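Local coordinates for protein binary enterotoxin of Clostridium perfringens component a (Clostridium perfringens, PDB 5WTZ) that binds NAD+ and probably ADP-ribosylates actin as the enzymatic component of an iota-like binary enterotoxin, at residues Ile387-Tyr401 against Gly409-Ile421. Numbering follows the deposited sequence.
Sequences IDHGYSYKIDNITEY and GKTNKLIIDATLI
Leu420 lies over one face of the Tyr391 ring: its CD2 sits 3.7 Å from the ring centroid and 18° off the normal, a CH-pi contact. At the ring edge, in plane, is the C-terminal carboxylate oxygen O of Ile421, 3.5 Å from Tyr391 CD1, and the ring's hydroxyl bonds to the backbone of Asn369. Leu420 crosses the tyrosine at about a right angle, its first torsion swinging CG away from the backbone N, and the same CD2 also meets Ile387 CG2. Far along the hairpin the Tyr401 ring, met obliquely, rests CD1 3.8 Å from Ile415 CD1, while Ile57 and Phe61 of helix 36-61 touch both residues.

The strands run antiparallel, their axes at 156°, and paired backbone bonds extend from Ser392-Ile421 to Tyr401-Lys413. A beta bulge interrupts them where Asp417 O takes both Asp396 N (2.8 Å) and Asn397 N (3.1 Å). The bulge turns Asp396 toward Thr419, whose OG1 donates to the syn lone pair of Asp396 OD2 at 2.6 Å. Lys394 runs alongside Thr419, and its bends at chi3 and chi4 turn NZ onto Asp396 OD1 at 2.7 Å, 26° out of the carboxylate plane. A water donates to Asp417 OD2 and Ile415 O and accepts from Thr399 OG1, and Arg361 pairs with Asp417 OD1.

This hairpin forms two neighbouring interior strands of a five-stranded mixed sheet in the ADP-ribosyltransferase fold, with Tyr393 beside the NAD-binding Arg299. Gripped by lysine and threonine, the buried Asp396 carboxylate is probably kept ionised, its rotation fixed by one partner on each oxygen.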
ATOM      1  N   ILE A 387      15.358  -8.621   6.574  1.00 14.39           N
ATOM      2  CA  ILE A 387      14.545  -8.974   7.735  1.00 13.12           C
ATOM      3  C   ILE A 387      14.998 -10.325   8.288  1.00 14.19           C
ATOM      4  O   ILE A 387      15.323 -11.226   7.501  1.00 19.09           O
ATOM      5  CB  ILE A 387      13.027  -9.002   7.339  1.00 14.84           C
ATOM      6  CG1 ILE A 387      12.606  -7.618   6.829  1.00 13.55           C
ATOM      7  CG2 ILE A 387      12.142  -9.459   8.489  1.00 18.00           C
ATOM      8  CD1 ILE A 387      11.196  -7.549   6.210  1.00 11.63           C
ATOM      9  N   ASP A 388      15.033 -10.452   9.621  1.00 14.56           N
ATOM     10  CA  ASP A 388      15.444 -11.677  10.300  1.00 18.98           C
ATOM     11  C   ASP A 388      14.560 -12.864   9.905  1.00 16.18           C
ATOM     12  O   ASP A 388      13.397 -12.701   9.529  1.00 18.23           O
ATOM     13  CB  ASP A 388      15.433 -11.466  11.830  1.00 18.15           C
ATOM     14  CG  ASP A 388      16.344 -12.447  12.582  1.00 15.86           C
ATOM     15  OD1 ASP A 388      17.156 -13.173  11.948  1.00 20.24           O
ATOM     16  OD2 ASP A 388      16.254 -12.501  13.834  1.00 16.85           O
ATOM     17  N   HIS A 389      15.126 -14.063   9.968  1.00 20.02           N
ATOM     18  CA  HIS A 389      14.338 -15.252   9.665  1.00 24.32           C
ATOM     19  C   HIS A 389      13.281 -15.503  10.747  1.00 24.72           C
ATOM     20  O   HIS A 389      13.428 -15.059  11.888  1.00 20.37           O
ATOM     21  CB  HIS A 389      15.253 -16.467   9.516  1.00 20.26           C
ATOM     22  CG  HIS A 389      15.945 -16.865  10.780  1.00 20.24           C
ATOM     23  ND1 HIS A 389      15.596 -17.984  11.498  1.00 31.09           N
ATOM     24  CD2 HIS A 389      16.976 -16.292  11.447  1.00 26.12           C
ATOM     25  CE1 HIS A 389      16.384 -18.090  12.557  1.00 33.00           C
ATOM     26  NE2 HIS A 389      17.227 -17.077  12.549  1.00 25.61           N
ATOM     27  N   GLY A 390      12.206 -16.198  10.383  1.00 21.55           N
ATOM     28  CA  GLY A 390      11.280 -16.706  11.378  1.00 22.99           C
ATOM     29  C   GLY A 390      10.108 -15.809  11.725  1.00 18.70           C
ATOM     30  O   GLY A 390       9.440 -16.042  12.727  1.00 21.28           O
ATOM     31  N   TYR A 391       9.862 -14.780  10.924  1.00 21.48           N
ATOM     32  CA  TYR A 391       8.644 -13.974  11.081  1.00 19.53           C
ATOM     33  C   TYR A 391       7.553 -14.588  10.227  1.00 19.44           C
ATOM     34  O   TYR A 391       7.736 -15.673   9.684  1.00 21.26           O
ATOM     35  CB  TYR A 391       8.880 -12.520  10.666  1.00 19.49           C
ATOM     36  CG  TYR A 391       9.601 -11.643  11.692  1.00 19.61           C
ATOM     37  CD1 TYR A 391       8.966 -11.231  12.870  1.00 21.49           C
ATOM     38  CD2 TYR A 391      10.892 -11.187  11.446  1.00 16.88           C
ATOM     39  CE1 TYR A 391       9.623 -10.406  13.799  1.00 16.60           C
ATOM     40  CE2 TYR A 391      11.563 -10.374  12.366  1.00 15.06           C
ATOM     41  CZ  TYR A 391      10.919  -9.978  13.530  1.00 22.05           C
ATOM     42  OH  TYR A 391      11.593  -9.164  14.420  1.00 20.55           O
ATOM     43  N   SER A 392       6.428 -13.888  10.105  1.00 20.04           N
ATOM     44  CA  SER A 392       5.312 -14.324   9.263  1.00 22.99           C
ATOM     45  C   SER A 392       4.716 -13.154   8.500  1.00 21.85           C
ATOM     46  O   SER A 392       4.846 -12.003   8.919  1.00 21.89           O
ATOM     47  CB  SER A 392       4.213 -14.986  10.095  1.00 23.21           C
ATOM     48  OG  SER A 392       4.708 -16.090  10.830  1.00 22.63           O
ATOM     49  N   TYR A 393       4.064 -13.456   7.382  1.00 16.86           N
ATOM     50  CA  TYR A 393       3.263 -12.482   6.651  1.00 17.06           C
ATOM     51  C   TYR A 393       1.800 -12.667   6.998  1.00 16.67           C
ATOM     52  O   TYR A 393       1.289 -13.786   6.916  1.00 20.22           O
ATOM     53  CB  TYR A 393       3.390 -12.654   5.142  1.00 15.27           C
ATOM     54  CG  TYR A 393       4.742 -12.474   4.514  1.00 16.27           C
ATOM     55  CD1 TYR A 393       5.584 -11.419   4.862  1.00 18.31           C
ATOM     56  CD2 TYR A 393       5.160 -13.352   3.528  1.00 18.49           C
ATOM     57  CE1 TYR A 393       6.816 -11.262   4.234  1.00 16.05           C
ATOM     58  CE2 TYR A 393       6.372 -13.206   2.903  1.00 19.99           C
ATOM     59  CZ  TYR A 393       7.196 -12.165   3.253  1.00 16.91           C
ATOM     60  OH  TYR A 393       8.382 -12.039   2.594  1.00 18.60           O
ATOM     61  N   LYS A 394       1.122 -11.592   7.388  1.00 15.20           N
ATOM     62  CA  LYS A 394      -0.329 -11.606   7.454  1.00 15.42           C
ATOM     63  C   LYS A 394      -0.815 -10.951   6.158  1.00 17.10           C
ATOM     64  O   LYS A 394      -0.525  -9.776   5.902  1.00 17.31           O
ATOM     65  CB  LYS A 394      -0.835 -10.875   8.707  1.00 14.54           C
ATOM     66  CG  LYS A 394      -2.350 -10.673   8.768  1.00 15.04           C
ATOM     67  CD  LYS A 394      -2.777 -10.010  10.082  1.00 17.58           C
ATOM     68  CE  LYS A 394      -2.325  -8.542  10.166  1.00 20.39           C
ATOM     69  NZ  LYS A 394      -3.209  -7.616   9.383  1.00 18.96           N
ATOM     70  N   ILE A 395      -1.519 -11.713   5.320  1.00 16.10           N
ATOM     71  CA  ILE A 395      -1.906 -11.210   3.999  1.00 12.96           C
ATOM     72  C   ILE A 395      -3.159 -10.336   4.121  1.00 14.83           C
ATOM     73  O   ILE A 395      -4.205 -10.798   4.559  1.00 15.33           O
ATOM     74  CB  ILE A 395      -2.149 -12.371   2.993  1.00 16.50           C
ATOM     75  CG1 ILE A 395      -0.938 -13.339   2.952  1.00 15.74           C
ATOM     76  CG2 ILE A 395      -2.469 -11.816   1.586  1.00 12.89           C
ATOM     77  CD1 ILE A 395       0.367 -12.753   2.446  1.00 17.80           C
ATOM     78  N   ASP A 396      -3.029  -9.059   3.763  1.00 15.78           N
ATOM     79  CA  ASP A 396      -4.058  -8.060   4.023  1.00 14.21           C
ATOM     80  C   ASP A 396      -4.859  -7.724   2.761  1.00 18.20           C
ATOM     81  O   ASP A 396      -6.072  -7.512   2.817  1.00 17.14           O
ATOM     82  CB  ASP A 396      -3.426  -6.771   4.568  1.00 15.99           C
ATOM     83  CG  ASP A 396      -2.663  -6.978   5.851  1.00 17.18           C
ATOM     84  OD1 ASP A 396      -3.146  -7.727   6.735  1.00 20.27           O
ATOM     85  OD2 ASP A 396      -1.580  -6.357   5.980  1.00 17.81           O
ATOM     86  N   ASN A 397      -4.167  -7.642   1.625  1.00 18.27           N
ATOM     87  CA  ASN A 397      -4.860  -7.419   0.361  1.00 23.38           C
ATOM     88  C   ASN A 397      -4.063  -7.932  -0.826  1.00 19.98           C
ATOM     89  O   ASN A 397      -2.838  -8.141  -0.754  1.00 18.40           O
ATOM     90  CB  ASN A 397      -5.173  -5.931   0.161  1.00 16.18           C
ATOM     91  CG  ASN A 397      -6.488  -5.698  -0.582  1.00 21.69           C
ATOM     92  OD1 ASN A 397      -7.114  -6.629  -1.097  1.00 25.15           O
ATOM     93  ND2 ASN A 397      -6.906  -4.450  -0.638  1.00 27.44           N
ATOM     94  N   ILE A 398      -4.782  -8.114  -1.925  1.00 22.68           N
ATOM     95  CA  ILE A 398      -4.190  -8.557  -3.172  1.00 21.68           C
ATOM     96  C   ILE A 398      -4.787  -7.701  -4.272  1.00 22.98           C
ATOM     97  O   ILE A 398      -6.009  -7.667  -4.446  1.00 21.68           O
ATOM     98  CB  ILE A 398      -4.450 -10.053  -3.413  1.00 22.01           C
ATOM     99  CG1 ILE A 398      -3.686 -10.889  -2.380  1.00 23.02           C
ATOM    100  CG2 ILE A 398      -4.067 -10.447  -4.837  1.00 24.74           C
ATOM    101  CD1 ILE A 398      -4.067 -12.340  -2.352  1.00 23.11           C
ATOM    102  N   THR A 399      -3.935  -6.968  -4.981  1.00 19.48           N
ATOM    103  CA  THR A 399      -4.408  -6.014  -5.969  1.00 18.35           C
ATOM    104  C   THR A 399      -3.720  -6.243  -7.315  1.00 22.36           C
ATOM    105  O   THR A 399      -2.500  -6.104  -7.440  1.00 20.41           O
ATOM    106  CB  THR A 399      -4.170  -4.566  -5.508  1.00 18.75           C
ATOM    107  OG1 THR A 399      -4.850  -4.336  -4.268  1.00 23.90           O
ATOM    108  CG2 THR A 399      -4.682  -3.589  -6.541  1.00 22.50           C
ATOM    109  N   GLU A 400      -4.495  -6.603  -8.326  1.00 18.38           N
ATOM    110  CA  GLU A 400      -3.902  -6.865  -9.632  1.00 24.22           C
ATOM    111  C   GLU A 400      -3.633  -5.575 -10.403  1.00 24.97           C
ATOM    112  O   GLU A 400      -4.394  -4.611 -10.307  1.00 24.16           O
ATOM    113  CB  GLU A 400      -4.805  -7.791 -10.445  1.00 33.23           C
ATOM    114  CG  GLU A 400      -6.196  -7.229 -10.665  1.00 44.83           C
ATOM    115  CD  GLU A 400      -7.074  -8.136 -11.501  1.00 60.94           C
ATOM    116  OE1 GLU A 400      -6.699  -8.413 -12.662  1.00 61.19           O
ATOM    117  OE2 GLU A 400      -8.139  -8.564 -10.997  1.00 61.31           O
ATOM    118  N   TYR A 401      -2.532  -5.536 -11.149  1.00 18.15           N
ATOM    119  CA  TYR A 401      -2.413  -4.530 -12.205  1.00 27.40           C
ATOM    120  C   TYR A 401      -1.685  -5.150 -13.376  1.00 20.01           C
ATOM    121  O   TYR A 401      -1.073  -6.205 -13.248  1.00 26.66           O
ATOM    122  CB  TYR A 401      -1.700  -3.263 -11.711  1.00 22.45           C
ATOM    123  CG  TYR A 401      -0.194  -3.275 -11.861  1.00 22.56           C
ATOM    124  CD1 TYR A 401       0.597  -3.940 -10.942  1.00 20.91           C
ATOM    125  CD2 TYR A 401       0.437  -2.607 -12.924  1.00 23.59           C
ATOM    126  CE1 TYR A 401       1.991  -3.946 -11.060  1.00 19.42           C
ATOM    127  CE2 TYR A 401       1.828  -2.619 -13.055  1.00 24.60           C
ATOM    128  CZ  TYR A 401       2.589  -3.289 -12.113  1.00 24.59           C
ATOM    129  OH  TYR A 401       3.960  -3.318 -12.224  1.00 25.60           O
ATOM    130  N   GLY A 409       7.451  -8.249 -18.520  1.00 27.77           N
ATOM    131  CA  GLY A 409       6.836  -9.529 -18.835  1.00 33.69           C
ATOM    132  C   GLY A 409       5.451  -9.509 -19.462  1.00 31.10           C
ATOM    133  O   GLY A 409       4.855 -10.572 -19.654  1.00 31.48           O
ATOM    134  N   LYS A 410       4.941  -8.317 -19.776  1.00 26.57           N
ATOM    135  CA  LYS A 410       3.624  -8.170 -20.420  1.00 32.28           C
ATOM    136  C   LYS A 410       2.586  -9.052 -19.744  1.00 32.62           C
ATOM    137  O   LYS A 410       1.951  -9.893 -20.394  1.00 31.47           O
ATOM    138  CB  LYS A 410       3.696  -8.512 -21.911  1.00 34.45           C
ATOM    139  CG  LYS A 410       4.537  -7.564 -22.740  1.00 33.45           C
ATOM    140  CD  LYS A 410       4.779  -8.136 -24.130  1.00 39.14           C
ATOM    141  CE  LYS A 410       5.726  -7.267 -24.937  1.00 53.03           C
ATOM    142  NZ  LYS A 410       5.120  -5.956 -25.299  1.00 58.40           N
ATOM    143  N   THR A 411       2.442  -8.878 -18.435  1.00 27.86           N
ATOM    144  CA  THR A 411       1.556  -9.723 -17.645  1.00 27.47           C
ATOM    145  C   THR A 411       0.864  -8.974 -16.513  1.00 24.44           C
ATOM    146  O   THR A 411       1.371  -7.974 -15.989  1.00 24.75           O
ATOM    147  CB  THR A 411       2.334 -10.909 -17.026  1.00 28.98           C
ATOM    148  OG1 THR A 411       1.443 -11.742 -16.276  1.00 33.42           O
ATOM    149  CG2 THR A 411       3.359 -10.394 -16.087  1.00 17.97           C
ATOM    150  N   ASN A 412      -0.302  -9.474 -16.121  1.00 25.34           N
ATOM    151  CA  ASN A 412      -0.860  -9.093 -14.839  1.00 27.42           C
ATOM    152  C   ASN A 412       0.067  -9.504 -13.699  1.00 27.32           C
ATOM    153  O   ASN A 412       0.624 -10.609 -13.684  1.00 24.86           O
ATOM    154  CB  ASN A 412      -2.235  -9.713 -14.630  1.00 28.99           C
ATOM    155  CG  ASN A 412      -3.308  -8.993 -15.393  1.00 38.66           C
ATOM    156  OD1 ASN A 412      -3.252  -7.776 -15.558  1.00 39.45           O
ATOM    157  ND2 ASN A 412      -4.305  -9.734 -15.858  1.00 49.38           N
ATOM    158  N   LYS A 413       0.224  -8.598 -12.744  1.00 22.80           N
ATOM    159  CA  LYS A 413       1.002  -8.858 -11.547  1.00 19.80           C
ATOM    160  C   LYS A 413       0.144  -8.612 -10.310  1.00 24.42           C
ATOM    161  O   LYS A 413      -0.880  -7.916 -10.389  1.00 25.26           O
ATOM    162  CB  LYS A 413       2.258  -7.989 -11.541  1.00 17.66           C
ATOM    163  CG  LYS A 413       3.184  -8.287 -12.733  1.00 18.14           C
ATOM    164  CD  LYS A 413       4.489  -7.508 -12.645  1.00 20.74           C
ATOM    165  CE  LYS A 413       5.549  -8.117 -13.563  1.00 22.02           C
ATOM    166  NZ  LYS A 413       6.777  -7.237 -13.686  1.00 19.89           N
ATOM    167  N   LEU A 414       0.542  -9.183  -9.177  1.00 17.02           N
ATOM    168  CA  LEU A 414      -0.217  -9.017  -7.935  1.00 15.05           C
ATOM    169  C   LEU A 414       0.554  -8.240  -6.884  1.00 13.17           C
ATOM    170  O   LEU A 414       1.633  -8.642  -6.448  1.00 18.28           O
ATOM    171  CB  LEU A 414      -0.626 -10.376  -7.364  1.00 20.78           C
ATOM    172  CG  LEU A 414      -1.464 -11.248  -8.303  1.00 22.24           C
ATOM    173  CD1 LEU A 414      -1.777 -12.588  -7.667  1.00 20.21           C
ATOM    174  CD2 LEU A 414      -2.760 -10.535  -8.720  1.00 19.87           C
ATOM    175  N   ILE A 415      -0.024  -7.121  -6.483  1.00 16.95           N
ATOM    176  CA  ILE A 415       0.481  -6.353  -5.365  1.00 14.28           C
ATOM    177  C   ILE A 415      -0.077  -6.977  -4.088  1.00 20.35           C
ATOM    178  O   ILE A 415      -1.291  -6.981  -3.872  1.00 20.39           O
ATOM    179  CB  ILE A 415       0.074  -4.872  -5.500  1.00 14.47           C
ATOM    180  CG1 ILE A 415       0.539  -4.333  -6.853  1.00 15.96           C
ATOM    181  CG2 ILE A 415       0.659  -4.042  -4.346  1.00 17.75           C
ATOM    182  CD1 ILE A 415      -0.125  -3.052  -7.283  1.00 19.57           C
ATOM    183  N   ILE A 416       0.803  -7.526  -3.264  1.00 15.00           N
ATOM    184  CA  ILE A 416       0.370  -8.286  -2.091  1.00 16.17           C
ATOM    185  C   ILE A 416       0.667  -7.468  -0.845  1.00 18.62           C
ATOM    186  O   ILE A 416       1.790  -7.466  -0.332  1.00 17.22           O
ATOM    187  CB  ILE A 416       1.055  -9.667  -2.034  1.00 18.58           C
ATOM    188  CG1 ILE A 416       0.803 -10.421  -3.351  1.00 21.45           C
ATOM    189  CG2 ILE A 416       0.552 -10.473  -0.842  1.00 14.58           C
ATOM    190  CD1 ILE A 416       1.421 -11.779  -3.412  1.00 23.63           C
ATOM    191  N   ASP A 417      -0.341  -6.733  -0.388  1.00 15.59           N
ATOM    192  CA  ASP A 417      -0.216  -5.967   0.850  1.00 11.92           C
ATOM    193  C   ASP A 417      -0.213  -6.912   2.029  1.00 13.85           C
ATOM    194  O   ASP A 417      -1.123  -7.723   2.180  1.00 14.21           O
ATOM    195  CB  ASP A 417      -1.355  -4.961   0.979  1.00 18.33           C
ATOM    196  CG  ASP A 417      -1.114  -3.718   0.156  1.00 21.12           C
ATOM    197  OD1 ASP A 417      -0.305  -2.869   0.582  1.00 15.33           O
ATOM    198  OD2 ASP A 417      -1.724  -3.600  -0.918  1.00 20.59           O
ATOM    199  N   ALA A 418       0.818  -6.819   2.860  1.00 16.17           N
ATOM    200  CA  ALA A 418       0.956  -7.721   3.985  1.00 19.70           C
ATOM    201  C   ALA A 418       1.483  -6.958   5.180  1.00 17.44           C
ATOM    202  O   ALA A 418       2.037  -5.868   5.035  1.00 16.70           O
ATOM    203  CB  ALA A 418       1.893  -8.880   3.643  1.00 15.07           C
ATOM    204  N   THR A 419       1.294  -7.539   6.357  1.00 18.98           N
ATOM    205  CA  THR A 419       1.876  -7.017   7.594  1.00 18.85           C
ATOM    206  C   THR A 419       2.832  -8.054   8.159  1.00 17.27           C
ATOM    207  O   THR A 419       2.465  -9.233   8.266  1.00 18.42           O
ATOM    208  CB  THR A 419       0.787  -6.691   8.621  1.00 17.96           C
ATOM    209  OG1 THR A 419      -0.159  -5.767   8.045  1.00 22.36           O
ATOM    210  CG2 THR A 419       1.391  -6.110   9.907  1.00 17.15           C
ATOM    211  N   LEU A 420       4.050  -7.639   8.513  1.00 14.84           N
ATOM    212  CA  LEU A 420       4.989  -8.545   9.159  1.00 15.91           C
ATOM    213  C   LEU A 420       4.556  -8.781  10.604  1.00 22.29           C
ATOM    214  O   LEU A 420       4.375  -7.834  11.388  1.00 20.94           O
ATOM    215  CB  LEU A 420       6.433  -8.006   9.115  1.00 16.70           C
ATOM    216  CG  LEU A 420       7.488  -9.089   9.439  1.00 22.54           C
ATOM    217  CD1 LEU A 420       7.765  -9.963   8.209  1.00 19.48           C
ATOM    218  CD2 LEU A 420       8.809  -8.551  10.006  1.00 20.08           C
ATOM    219  N   ILE A 421       4.358 -10.046  10.961  1.00 20.79           N
ATOM    220  CA  ILE A 421       3.982 -10.362  12.334  1.00 24.66           C
ATOM    221  C   ILE A 421       4.975 -11.341  12.972  1.00 25.64           C
ATOM    222  O   ILE A 421       5.613 -12.207  12.332  1.00 21.14           O
ATOM    223  CB  ILE A 421       2.543 -10.926  12.429  1.00 28.89           C
ATOM    224  CG1 ILE A 421       2.405 -12.233  11.664  1.00 29.62           C
ATOM    225  CG2 ILE A 421       1.486  -9.906  11.942  1.00 23.52           C
ATOM    226  CD1 ILE A 421       1.103 -12.914  11.960  1.00 39.72           C
ATOM    227  OXT ILE A 421       5.201 -11.256  14.175  1.00 34.25           O
TER
HETATM  228  O   HOH W   1       5.727 -14.707  13.240  1.00 31.12           O
HETATM  229  O   HOH W   2      -2.872  -5.221  -2.397  1.00 18.79           O
HETATM  230  O   HOH W   3      -4.928  -6.354 -13.973  1.00 44.78           O
HETATM  231  O   HOH W   4       6.402  -4.443 -12.106  1.00 20.26           O